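Local coordinates for protein 6-phosphogluconate dehydratase (Shewanella oneidensis, PDB 2GP4) that probably dehydrates 6-phosphogluconate to 2-dehydro-3-deoxy-6-phosphogluconate, and is captured here in an apo form lacking its iron-sulfur cluster, at residues 176-181 with 252-257; 195-200 with 258-263; 286-289 with 293-296; 447-452 with 613-618; 498-503 with 549-554. One frame throughout, in Å; residues are numbered along the deposited sequence.

Contact 1: 176-181 with 252-257; sequences KIVPGL and LMLEVM
Val178 and Leu254 point their methyl-bearing ends at one another, tip to tip, between the N-terminus of helix 179-186 and the short helix 252-256. The site is buried in the N-terminal dehydratase family region, its centre about 8 Å from that of the chain. All the contact here is apolar. Val178 sits at the N-cap position, and its CG1, anti to the backbone N (chi1 166°), is the branch that does the touching. Leu254 answers with its forked end: CD1 lies 4.0 Å from Val178 CG1, while CD2 is modelled closer than carbons can sit and its exact place is doubtful. Met253, a selenomethionine, adds a second apolar contact. The bend at its last torsion (chi3 54°) turns the terminal methyl, so that Met253 CE stands 4.1 Å from Val178 CG1.

Polar groups are directed to other partners: Lys176 NZ bonds to Gln137 OE1, and Glu255 OE1 takes the amide N of Gly263. Nearby, Ile177 and Leu181 pack on helix 145-160, and Val256 on helix 372-383.

With the CA atoms of Val178 and Leu254 8.5 Å apart and no hydrogen bond between the segments, the start of one helix and the body of the other are joined by dispersion and the exclusion of water, through a single valine methyl.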
# COMPACT_ATOMS: atom_id res chain seq x y z
N LYS A 176 -7.54 2.82 2.88
CA LYS A 176 -7.87 2.47 4.26
C LYS A 176 -8.82 1.27 4.29
O LYS A 176 -8.67 0.35 5.10
CB LYS A 176 -8.45 3.68 5.03
CG LYS A 176 -9.37 4.59 4.22
CD LYS A 176 -8.64 5.81 3.66
CE LYS A 176 -9.38 6.35 2.42
NZ LYS A 176 -9.25 7.82 2.22
N ILE A 177 -9.79 1.29 3.37
CA ILE A 177 -10.66 0.16 3.16
C ILE A 177 -10.01 -0.71 2.09
O ILE A 177 -9.30 -0.20 1.22
CB ILE A 177 -12.09 0.60 2.76
CG1 ILE A 177 -12.55 1.76 3.64
CG2 ILE A 177 -13.06 -0.56 2.88
CD1 ILE A 177 -13.87 2.37 3.24
N VAL A 178 -10.27 -2.02 2.15
CA VAL A 178 -9.59 -3.05 1.35
C VAL A 178 -8.57 -3.78 2.23
O VAL A 178 -8.75 -4.96 2.49
CB VAL A 178 -8.98 -2.59 -0.02
CG1 VAL A 178 -8.03 -3.63 -0.56
CG2 VAL A 178 -10.07 -2.32 -1.04
N PRO A 179 -7.51 -3.08 2.71
CA PRO A 179 -6.57 -3.79 3.58
C PRO A 179 -7.24 -4.29 4.85
O PRO A 179 -6.97 -5.41 5.28
CB PRO A 179 -5.52 -2.73 3.91
CG PRO A 179 -5.61 -1.75 2.79
CD PRO A 179 -7.07 -1.68 2.51
N GLY A 180 -8.11 -3.46 5.43
CA GLY A 180 -8.91 -3.83 6.59
C GLY A 180 -9.82 -5.01 6.31
O GLY A 180 -9.88 -5.96 7.10
N LEU A 181 -10.52 -4.95 5.19
CA LEU A 181 -11.37 -6.06 4.75
C LEU A 181 -10.54 -7.32 4.53
O LEU A 181 -10.90 -8.39 5.01
CB LEU A 181 -12.12 -5.71 3.47
CG LEU A 181 -13.21 -4.63 3.55
CD1 LEU A 181 -13.40 -3.97 2.18
CD2 LEU A 181 -14.53 -5.22 4.07
N LEU A 252 -5.39 -1.61 -7.29
CA LEU A 252 -4.37 -2.17 -8.18
C LEU A 252 -3.69 -3.39 -7.54
O LEU A 252 -3.28 -4.31 -8.24
CB LEU A 252 -3.32 -1.11 -8.54
CG LEU A 252 -3.79 0.29 -8.95
CD1 LEU A 252 -2.60 1.22 -9.15
CD2 LEU A 252 -4.64 0.25 -10.21
N MSE A 253 -3.59 -3.38 -6.21
CA MSE A 253 -3.05 -4.50 -5.46
C MSE A 253 -3.94 -5.74 -5.59
O MSE A 253 -3.45 -6.84 -5.80
CB MSE A 253 -2.85 -4.13 -3.98
CG MSE A 253 -2.05 -5.16 -3.16
SE MSE A 253 -2.42 -5.17 -1.22
CE MSE A 253 -4.37 -5.39 -1.23
N LEU A 254 -5.25 -5.54 -5.49
CA LEU A 254 -6.21 -6.64 -5.63
C LEU A 254 -6.19 -7.27 -7.03
O LEU A 254 -6.55 -8.44 -7.19
CB LEU A 254 -7.64 -6.19 -5.29
CG LEU A 254 -8.04 -5.81 -3.86
CD1 LEU A 254 -7.70 -6.90 -2.85
CD2 LEU A 254 -7.41 -4.49 -3.47
N GLU A 255 -5.77 -6.48 -8.01
CA GLU A 255 -5.67 -6.92 -9.40
C GLU A 255 -4.51 -7.90 -9.61
O GLU A 255 -4.72 -8.98 -10.15
CB GLU A 255 -5.53 -5.71 -10.33
CG GLU A 255 -5.63 -6.02 -11.81
CD GLU A 255 -7.06 -6.03 -12.33
OE1 GLU A 255 -7.28 -6.67 -13.38
OE2 GLU A 255 -7.95 -5.41 -11.72
N VAL A 256 -3.31 -7.52 -9.18
CA VAL A 256 -2.11 -8.36 -9.35
C VAL A 256 -2.13 -9.61 -8.47
O VAL A 256 -1.52 -10.62 -8.80
CB VAL A 256 -0.79 -7.59 -9.09
CG1 VAL A 256 -0.39 -6.80 -10.30
CG2 VAL A 256 -0.89 -6.70 -7.85
N MSE A 257 -2.83 -9.52 -7.35
CA MSE A 257 -2.95 -10.62 -6.40
C MSE A 257 -4.12 -11.54 -6.74
O MSE A 257 -4.38 -12.51 -6.04
CB MSE A 257 -3.09 -10.07 -4.98
CG MSE A 257 -1.84 -9.38 -4.47
SE MSE A 257 -2.01 -8.78 -2.63
CE MSE A 257 -2.47 -10.49 -1.81

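Contact 2: 195-200 with 258-263; sequences FVPAGP and GLQLPG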
# COMPACT_ATOMS: atom_id res chain seq x y z
N PHE A 195 -13.32 -9.73 -4.17
CA PHE A 195 -13.56 -8.30 -4.03
C PHE A 195 -14.36 -7.81 -5.23
O PHE A 195 -14.09 -8.20 -6.37
CB PHE A 195 -12.23 -7.54 -3.91
CG PHE A 195 -11.63 -7.58 -2.52
CD1 PHE A 195 -10.88 -8.68 -2.11
CD2 PHE A 195 -11.81 -6.52 -1.64
CE1 PHE A 195 -10.31 -8.71 -0.83
CE2 PHE A 195 -11.25 -6.54 -0.37
CZ PHE A 195 -10.50 -7.64 0.04
N VAL A 196 -15.36 -6.98 -4.96
CA VAL A 196 -16.24 -6.44 -6.00
C VAL A 196 -16.11 -4.91 -6.02
O VAL A 196 -16.71 -4.22 -5.20
CB VAL A 196 -17.71 -6.87 -5.78
CG1 VAL A 196 -18.58 -6.43 -6.95
CG2 VAL A 196 -17.82 -8.38 -5.60
N PRO A 197 -15.31 -4.38 -6.96
CA PRO A 197 -15.04 -2.94 -6.99
C PRO A 197 -16.20 -2.13 -7.58
O PRO A 197 -16.98 -2.65 -8.39
CB PRO A 197 -13.82 -2.84 -7.90
CG PRO A 197 -13.95 -4.00 -8.82
CD PRO A 197 -14.60 -5.10 -8.03
N ALA A 198 -16.29 -0.87 -7.16
CA ALA A 198 -17.32 0.04 -7.67
C ALA A 198 -16.84 0.75 -8.94
O ALA A 198 -17.64 1.06 -9.83
CB ALA A 198 -17.69 1.05 -6.61
N GLY A 199 -15.54 0.99 -9.02
CA GLY A 199 -14.94 1.75 -10.11
C GLY A 199 -14.38 3.07 -9.62
O GLY A 199 -14.38 3.35 -8.42
N PRO A 200 -13.88 3.90 -10.56
CA PRO A 200 -13.36 5.22 -10.19
C PRO A 200 -14.45 6.29 -10.19
O PRO A 200 -15.63 5.97 -10.31
CB PRO A 200 -12.33 5.49 -11.29
CG PRO A 200 -12.86 4.76 -12.49
CD PRO A 200 -13.77 3.65 -12.01
N GLY A 258 -4.82 -11.23 -7.83
CA GLY A 258 -5.91 -12.05 -8.34
C GLY A 258 -7.07 -12.18 -7.38
O GLY A 258 -7.67 -13.24 -7.26
N LEU A 259 -7.39 -11.08 -6.69
CA LEU A 259 -8.43 -11.08 -5.66
C LEU A 259 -9.75 -10.49 -6.15
O LEU A 259 -10.74 -10.48 -5.42
CB LEU A 259 -7.92 -10.35 -4.41
CG LEU A 259 -7.59 -11.14 -3.13
CD1 LEU A 259 -7.50 -12.65 -3.31
CD2 LEU A 259 -6.31 -10.59 -2.49
N GLN A 260 -9.76 -10.01 -7.39
CA GLN A 260 -10.97 -9.55 -8.05
C GLN A 260 -10.90 -9.91 -9.53
O GLN A 260 -9.83 -10.22 -10.04
CB GLN A 260 -11.15 -8.03 -7.88
CG GLN A 260 -9.93 -7.20 -8.26
CD GLN A 260 -10.12 -5.71 -8.02
OE1 GLN A 260 -10.68 -5.29 -7.00
NE2 GLN A 260 -9.65 -4.91 -8.96
N LEU A 261 -12.05 -9.89 -10.21
CA LEU A 261 -12.10 -10.17 -11.65
C LEU A 261 -11.17 -9.27 -12.46
O LEU A 261 -11.07 -8.07 -12.19
CB LEU A 261 -13.54 -10.05 -12.17
CG LEU A 261 -14.42 -11.30 -12.32
CD1 LEU A 261 -14.05 -12.45 -11.38
CD2 LEU A 261 -15.89 -10.93 -12.15
N PRO A 262 -10.45 -9.85 -13.45
CA PRO A 262 -9.55 -9.10 -14.32
C PRO A 262 -10.21 -7.87 -14.95
O PRO A 262 -11.30 -7.97 -15.53
CB PRO A 262 -9.19 -10.11 -15.41
CG PRO A 262 -9.33 -11.43 -14.75
CD PRO A 262 -10.45 -11.29 -13.77
N GLY A 263 -9.56 -6.72 -14.80
CA GLY A 263 -10.03 -5.46 -15.37
C GLY A 263 -11.33 -4.92 -14.80
O GLY A 263 -11.94 -4.04 -15.39
O HOH W 1 -14.29 -8.81 -9.10
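Phe195, the last residue of strand 193-195, donates its backbone N-H to the carbonyl of Leu259, just beyond the Schellman motif with which Gly258 ends the helix 252-256. The bond is 3.0 Å from Phe195 N to Leu259 O and nearly straight (171°). At the carbonyl of the same residue a water replaces a direct link: it donates to Phe195 O at 2.8 Å and accepts from Leu261 N at 2.7 Å. Phe195 thus pairs around Gln260 in the manner of a parallel beta bridge whose second bond has been opened by a water.

Side chains close in around this backbone frame. The carbonyl O of Leu259 lies at the edge of the Phe195 ring, in its plane, and Phe195 CD1 rests 4.1 Å from Leu259 CB, the two side chains running side by side. Gln260 CB lies 3.3 Å from Phe195 O. With CG between its backbone N and carbonyl carbon (chi1 51°), the rest of the Gln260 chain runs out extended and brings its amide obliquely across Pro197.

A second shell fixes these groups. Leu254 of the preceding helix packs against Phe195, Leu259 and Gln260 together, and Val196 continues backbone pairing to Leu170 of strand 167-171. Glu255 OE2 accepts from Gln260 NE2, which settles which end of the amide faces the proline: Gln260 OE1 lies 4.0 Å from Pro197 CG.

Contact 3: 286-289 with 293-296; sequences CRLT and TQYS
Arg287 reaches Gln294 through one guanidinium nitrogen: Arg287 NH2 donates to Gln294 OE1 at 2.8 Å. The donor lies in the carbonyl plane on a lone pair of Gln294 OE1, but the bond is bent (142°), with the oxygen tilted out of the guanidinium plane. The bend in the arginine chain (chi3 55°) turns its end toward the extended glutamine. A straighter link joins the backbones, Ser296 N donating to Leu288 O at 3.2 Å (165°). The same carbonyl receives a CA-H...O contact from Tyr295 CA, and Leu288 CA returns one to Gln294 O at 3.3 Å, so that these two contacts flank the backbone bond where the chain returns. A water accepts from Gln294 N at 2.9 Å and lies 2.6 Å from Arg287 O, bridging the end of the helix to the returning chain.

Apolar packing centres on Leu288. Its CG rests on Ser296 CB at 3.7 Å, and its CD1 approaches the amide carbon of Gln294, the two chains passing at a slant. The Tyr295 ring meets the leucine carbonyl with its edge, Leu288 O near the ring plane and 3.6 Å from Tyr295 CD1.

The arrangement closes a tight loop at the C-terminal end of helix 272-287, before helix 298-301. Tyr295 OH bonds to the carbonyl of His190 and Ser296 OG to Asn391 ND2, while Leu288 packs on Pro192, tying the loop to the approach of strand 193-195 and to strand 391-392.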
# COMPACT_ATOMS: atom_id res chain seq x y z
N CYS A 286 -19.53 -18.89 -6.10
CA CYS A 286 -20.25 -20.17 -6.02
C CYS A 286 -19.44 -21.32 -6.63
O CYS A 286 -19.45 -22.43 -6.12
CB CYS A 286 -21.63 -20.04 -6.67
SG CYS A 286 -22.48 -21.62 -7.02
N ARG A 287 -18.75 -21.03 -7.73
CA ARG A 287 -17.89 -21.99 -8.41
C ARG A 287 -16.60 -22.29 -7.65
O ARG A 287 -15.92 -23.28 -7.92
CB ARG A 287 -17.52 -21.48 -9.81
CG ARG A 287 -18.48 -21.86 -10.91
CD ARG A 287 -17.98 -21.33 -12.25
NE ARG A 287 -16.61 -21.77 -12.56
CZ ARG A 287 -15.84 -21.25 -13.51
NH1 ARG A 287 -16.28 -20.25 -14.26
NH2 ARG A 287 -14.62 -21.73 -13.70
N LEU A 288 -16.26 -21.43 -6.69
CA LEU A 288 -15.01 -21.53 -5.95
C LEU A 288 -15.19 -22.16 -4.57
O LEU A 288 -14.23 -22.29 -3.80
CB LEU A 288 -14.35 -20.15 -5.84
CG LEU A 288 -13.29 -19.74 -6.87
CD1 LEU A 288 -13.64 -20.12 -8.31
CD2 LEU A 288 -12.99 -18.26 -6.74
N THR A 289 -16.42 -22.57 -4.29
CA THR A 289 -16.83 -23.22 -3.05
C THR A 289 -16.08 -24.54 -2.80
O THR A 289 -15.55 -25.14 -3.74
CB THR A 289 -18.37 -23.41 -3.06
OG1 THR A 289 -19.00 -22.14 -2.84
CG2 THR A 289 -18.85 -24.39 -1.99
N THR A 293 -14.32 -29.13 -7.73
CA THR A 293 -13.92 -28.61 -9.06
C THR A 293 -12.86 -27.51 -8.96
O THR A 293 -11.77 -27.67 -9.50
CB THR A 293 -15.10 -28.20 -10.01
OG1 THR A 293 -15.83 -27.09 -9.48
CG2 THR A 293 -16.04 -29.38 -10.27
N GLN A 294 -13.18 -26.41 -8.27
CA GLN A 294 -12.29 -25.25 -8.25
C GLN A 294 -12.23 -24.55 -6.88
O GLN A 294 -12.32 -23.32 -6.80
CB GLN A 294 -12.70 -24.28 -9.36
CG GLN A 294 -11.55 -23.46 -9.95
CD GLN A 294 -11.99 -22.59 -11.13
OE1 GLN A 294 -12.99 -22.88 -11.80
NE2 GLN A 294 -11.24 -21.54 -11.39
N TYR A 295 -12.08 -25.33 -5.81
CA TYR A 295 -11.96 -24.77 -4.46
C TYR A 295 -10.76 -23.83 -4.32
O TYR A 295 -9.60 -24.26 -4.39
CB TYR A 295 -11.90 -25.88 -3.40
CG TYR A 295 -11.74 -25.41 -1.96
CD1 TYR A 295 -12.52 -24.37 -1.45
CD2 TYR A 295 -10.81 -26.02 -1.11
CE1 TYR A 295 -12.38 -23.94 -0.13
CE2 TYR A 295 -10.66 -25.60 0.21
CZ TYR A 295 -11.45 -24.56 0.69
OH TYR A 295 -11.30 -24.14 2.00
N SER A 296 -11.06 -22.55 -4.11
CA SER A 296 -10.05 -21.50 -4.03
C SER A 296 -10.26 -20.60 -2.81
O SER A 296 -10.77 -19.49 -2.93
CB SER A 296 -10.06 -20.66 -5.32
OG SER A 296 -9.82 -21.47 -6.46
O HOH W 2 -15.18 -25.29 -6.43

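Contact 4: 447-452 with 613-618; sequences LGRAVI and SPETGA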
# COMPACT_ATOMS: atom_id res chain seq x y z
N LEU A 447 20.29 5.13 14.65
CA LEU A 447 18.94 5.68 14.82
C LEU A 447 17.83 4.63 14.65
O LEU A 447 16.71 4.81 15.14
CB LEU A 447 18.70 6.85 13.86
CG LEU A 447 19.33 8.20 14.24
CD1 LEU A 447 19.49 9.10 13.03
CD2 LEU A 447 18.51 8.90 15.31
N GLY A 448 18.16 3.54 13.96
CA GLY A 448 17.22 2.43 13.78
C GLY A 448 17.00 2.05 12.33
O GLY A 448 17.95 1.87 11.57
N ARG A 449 15.73 1.91 11.95
CA ARG A 449 15.37 1.51 10.60
C ARG A 449 14.27 2.43 10.07
O ARG A 449 13.31 2.73 10.79
CB ARG A 449 14.90 0.05 10.57
CG ARG A 449 15.98 -0.97 10.99
CD ARG A 449 15.40 -2.38 11.24
NE ARG A 449 14.79 -2.95 10.03
CZ ARG A 449 15.45 -3.59 9.07
NH1 ARG A 449 16.77 -3.75 9.16
NH2 ARG A 449 14.81 -4.07 8.02
N ALA A 450 14.42 2.88 8.83
CA ALA A 450 13.40 3.68 8.16
C ALA A 450 13.35 3.34 6.67
O ALA A 450 14.15 2.55 6.18
CB ALA A 450 13.67 5.17 8.37
N VAL A 451 12.41 3.94 5.95
CA VAL A 451 12.39 3.82 4.50
C VAL A 451 12.46 5.21 3.86
O VAL A 451 12.15 6.21 4.50
CB VAL A 451 11.16 3.01 3.98
CG1 VAL A 451 11.23 1.55 4.45
CG2 VAL A 451 9.85 3.65 4.39
N ILE A 452 12.88 5.24 2.60
CA ILE A 452 12.97 6.47 1.83
C ILE A 452 12.58 6.21 0.37
O ILE A 452 12.97 5.19 -0.20
CB ILE A 452 14.41 7.11 1.92
CG1 ILE A 452 14.47 8.47 1.20
CG2 ILE A 452 15.49 6.16 1.39
CD1 ILE A 452 15.64 9.36 1.62
N SER A 613 5.21 -1.91 15.01
CA SER A 613 6.05 -1.07 14.18
C SER A 613 5.55 -1.07 12.73
O SER A 613 5.00 -2.08 12.27
CB SER A 613 7.47 -1.63 14.20
OG SER A 613 7.47 -2.93 13.63
N PRO A 614 5.72 0.05 12.02
CA PRO A 614 5.42 0.11 10.58
C PRO A 614 5.93 -1.09 9.77
O PRO A 614 5.22 -1.60 8.90
CB PRO A 614 6.10 1.40 10.14
CG PRO A 614 6.03 2.27 11.35
CD PRO A 614 6.18 1.36 12.53
N GLU A 615 7.15 -1.55 10.06
CA GLU A 615 7.76 -2.68 9.34
C GLU A 615 7.02 -4.00 9.61
O GLU A 615 7.12 -4.94 8.80
CB GLU A 615 9.25 -2.79 9.68
CG GLU A 615 9.97 -3.99 9.07
CD GLU A 615 11.48 -3.87 9.09
OE1 GLU A 615 12.04 -3.30 10.05
OE2 GLU A 615 12.12 -4.35 8.13
N THR A 616 6.31 -4.07 10.73
CA THR A 616 5.51 -5.25 11.08
C THR A 616 4.04 -5.00 10.78
O THR A 616 3.17 -5.79 11.17
CB THR A 616 5.69 -5.69 12.57
OG1 THR A 616 5.46 -4.58 13.44
CG2 THR A 616 7.10 -6.25 12.80
N GLY A 617 3.76 -3.89 10.08
CA GLY A 617 2.43 -3.60 9.56
C GLY A 617 1.58 -2.66 10.40
O GLY A 617 0.43 -2.41 10.06
N ALA A 618 2.15 -2.14 11.48
CA ALA A 618 1.41 -1.35 12.48
C ALA A 618 0.10 -2.03 12.90
O ALA A 618 -0.98 -1.43 12.87
CB ALA A 618 1.16 0.07 11.97
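A side-on, bidentate salt bridge links the mixed beta-sheet of the C-terminal region to a 3-10 turn near the end of the chain: Arg449 of strand 448-453 holds Glu615 of the turn 614-616. Arg449 NE donates to Glu615 OE1 at 2.8 Å, and Arg449 NH2 to Glu615 OE2 at 2.7 Å. Both carboxylate oxygens use their syn lone pairs, and the guanidinium and carboxylate planes are only 12° apart, so the two groups meet edge to edge as a nearly flat pair of parallel bonds. The bend of the arginine chain (chi3 62°) swings NE as well as NH2 toward the acid, while Glu615 CG, anti to its backbone N at chi1 176°, carries the carboxylate out from the turn.

Both charges have further partners on helix 340-347. Arg449 NH2 also makes a salt bridge to Asp341 OD1, and Glu615 OE2 accepts from the backbone N of Trp340, so strand, turn and helix meet at one ionic junction. Replacing Arg449 by a leucine would probably leave Glu615 and Asp341 without the positive charge they share.

The turn that presents Glu615 is itself held by backbone bonds: Ser613 O accepts from Thr616 N at 2.8 Å and from Ala618 N at 3.0 Å, the two donors arriving from opposite faces of its carbonyl plane.

Contact 5: 498-503 with 549-554; sequences GPKANG and AIDGGL
Ala501 and Ile550 bring their CA atoms to 6.4 Å, where the short helix 499-502, with Gly498 at the N-cap position, lies against the loop that follows strand 541-546. Ile550 extends over the helix backbone: its CD1 stands 3.5 Å from Ala501 N and 3.6 Å from Lys500 CB, with Ala501 CB a little further off. Its CG1 lies between the backbone N and the carbonyl carbon (chi1 68°), which directs the longer branch at the helix.

Beside this apolar patch Lys500 forms a salt bridge with Asp551, the two chains crossing at about a right angle. A bend at the last torsion (chi4 68°) turns the ammonium to the acid, and the lysine CD lies 3.4 Å from Asp551 OD2, so methylene as well as charge meets the carboxylate. Lys500 NZ also donates to Leu611 O, while Glu548 OE1 takes the backbone N of Lys500 at the start of the helix. A methionine in place of Lys500 would probably leave the Asp551 charge without its mate and the Leu611 carbonyl without this donor. In the ionic pair itself, Lys500 NZ sits 2.8 Å from Asp551 OD2, on the syn lone pair of that oxygen.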
# COMPACT_ATOMS: atom_id res chain seq x y z
N GLY A 498 4.58 8.62 15.28
CA GLY A 498 4.41 7.21 15.00
C GLY A 498 3.03 6.69 15.35
O GLY A 498 2.20 7.43 15.90
N PRO A 499 2.75 5.41 15.02
CA PRO A 499 1.49 4.75 15.35
C PRO A 499 1.06 4.94 16.81
O PRO A 499 -0.08 5.33 17.07
CB PRO A 499 1.79 3.28 15.07
CG PRO A 499 2.78 3.32 13.98
CD PRO A 499 3.65 4.52 14.26
N LYS A 500 1.97 4.69 17.75
CA LYS A 500 1.64 4.73 19.18
C LYS A 500 1.45 6.15 19.71
O LYS A 500 0.64 6.37 20.61
CB LYS A 500 2.70 3.99 20.02
CG LYS A 500 2.76 2.48 19.79
CD LYS A 500 3.60 1.81 20.89
CE LYS A 500 3.82 0.32 20.64
NZ LYS A 500 4.70 0.07 19.46
N ALA A 501 2.19 7.10 19.16
CA ALA A 501 2.15 8.48 19.65
C ALA A 501 0.81 9.15 19.38
O ALA A 501 0.16 9.62 20.31
CB ALA A 501 3.28 9.28 19.05
N ASN A 502 0.41 9.19 18.12
CA ASN A 502 -0.81 9.88 17.70
C ASN A 502 -1.56 9.17 16.55
O ASN A 502 -2.30 9.80 15.80
CB ASN A 502 -0.49 11.34 17.33
CG ASN A 502 0.55 11.46 16.21
OD1 ASN A 502 1.07 10.46 15.70
ND2 ASN A 502 0.85 12.70 15.82
N GLY A 503 -1.36 7.86 16.42
CA GLY A 503 -2.05 7.09 15.38
C GLY A 503 -1.49 7.28 13.99
O GLY A 503 -2.13 6.91 13.01
N ALA A 549 9.64 7.67 18.74
CA ALA A 549 10.11 8.46 19.88
C ALA A 549 9.62 7.90 21.22
O ALA A 549 10.43 7.60 22.10
CB ALA A 549 9.74 9.93 19.73
N ILE A 550 8.31 7.71 21.35
CA ILE A 550 7.72 7.22 22.61
C ILE A 550 7.97 5.73 22.88
O ILE A 550 7.65 5.23 23.96
CB ILE A 550 6.21 7.56 22.75
CG1 ILE A 550 5.36 6.79 21.73
CG2 ILE A 550 5.98 9.08 22.67
CD1 ILE A 550 3.92 6.63 22.15
N ASP A 551 8.53 5.02 21.90
CA ASP A 551 8.99 3.65 22.11
C ASP A 551 10.46 3.60 22.55
O ASP A 551 11.04 2.52 22.70
CB ASP A 551 8.77 2.79 20.86
CG ASP A 551 7.44 2.04 20.89
OD1 ASP A 551 7.05 1.54 21.96
OD2 ASP A 551 6.79 1.94 19.82
N GLY A 552 11.06 4.77 22.76
CA GLY A 552 12.43 4.87 23.26
C GLY A 552 13.49 4.92 22.18
O GLY A 552 14.67 4.75 22.45
N GLY A 553 13.05 5.15 20.94
CA GLY A 553 13.97 5.23 19.81
C GLY A 553 14.91 6.41 19.92
O GLY A 553 14.55 7.47 20.45
N LEU A 554 16.12 6.22 19.40
CA LEU A 554 17.17 7.23 19.46
C LEU A 554 16.73 8.61 18.96
O LEU A 554 17.34 9.63 19.31
CB LEU A 554 18.42 6.74 18.72
CG LEU A 554 19.77 7.28 19.20
CD1 LEU A 554 20.06 6.83 20.64
CD2 LEU A 554 20.90 6.87 18.26

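How the contacts relate
Contacts 1 and 2 are buried, contacts 3 and 5 partly so, and contact 4 lies at the surface; their chemistry follows. Contact 1 is purely apolar, contact 2 relies on backbone and water bonds, and full salt bridges appear in contacts 4 and 5. Contacts 1 and 2 share the helix 252-256 and its exit: Leu254 O lies 2.8 Å from Leu259 N, a probable hydrogen bond, and their centres are about 9 Å apart. Contact 3, about 18 Å from contact 2 between centres, closes a local loop after helix 272-287. Contact 5 nests within the chain loop closed by contact 4, and the two touch where Pro499 meets Pro614 and Ala618, and Leu447 meets Leu554.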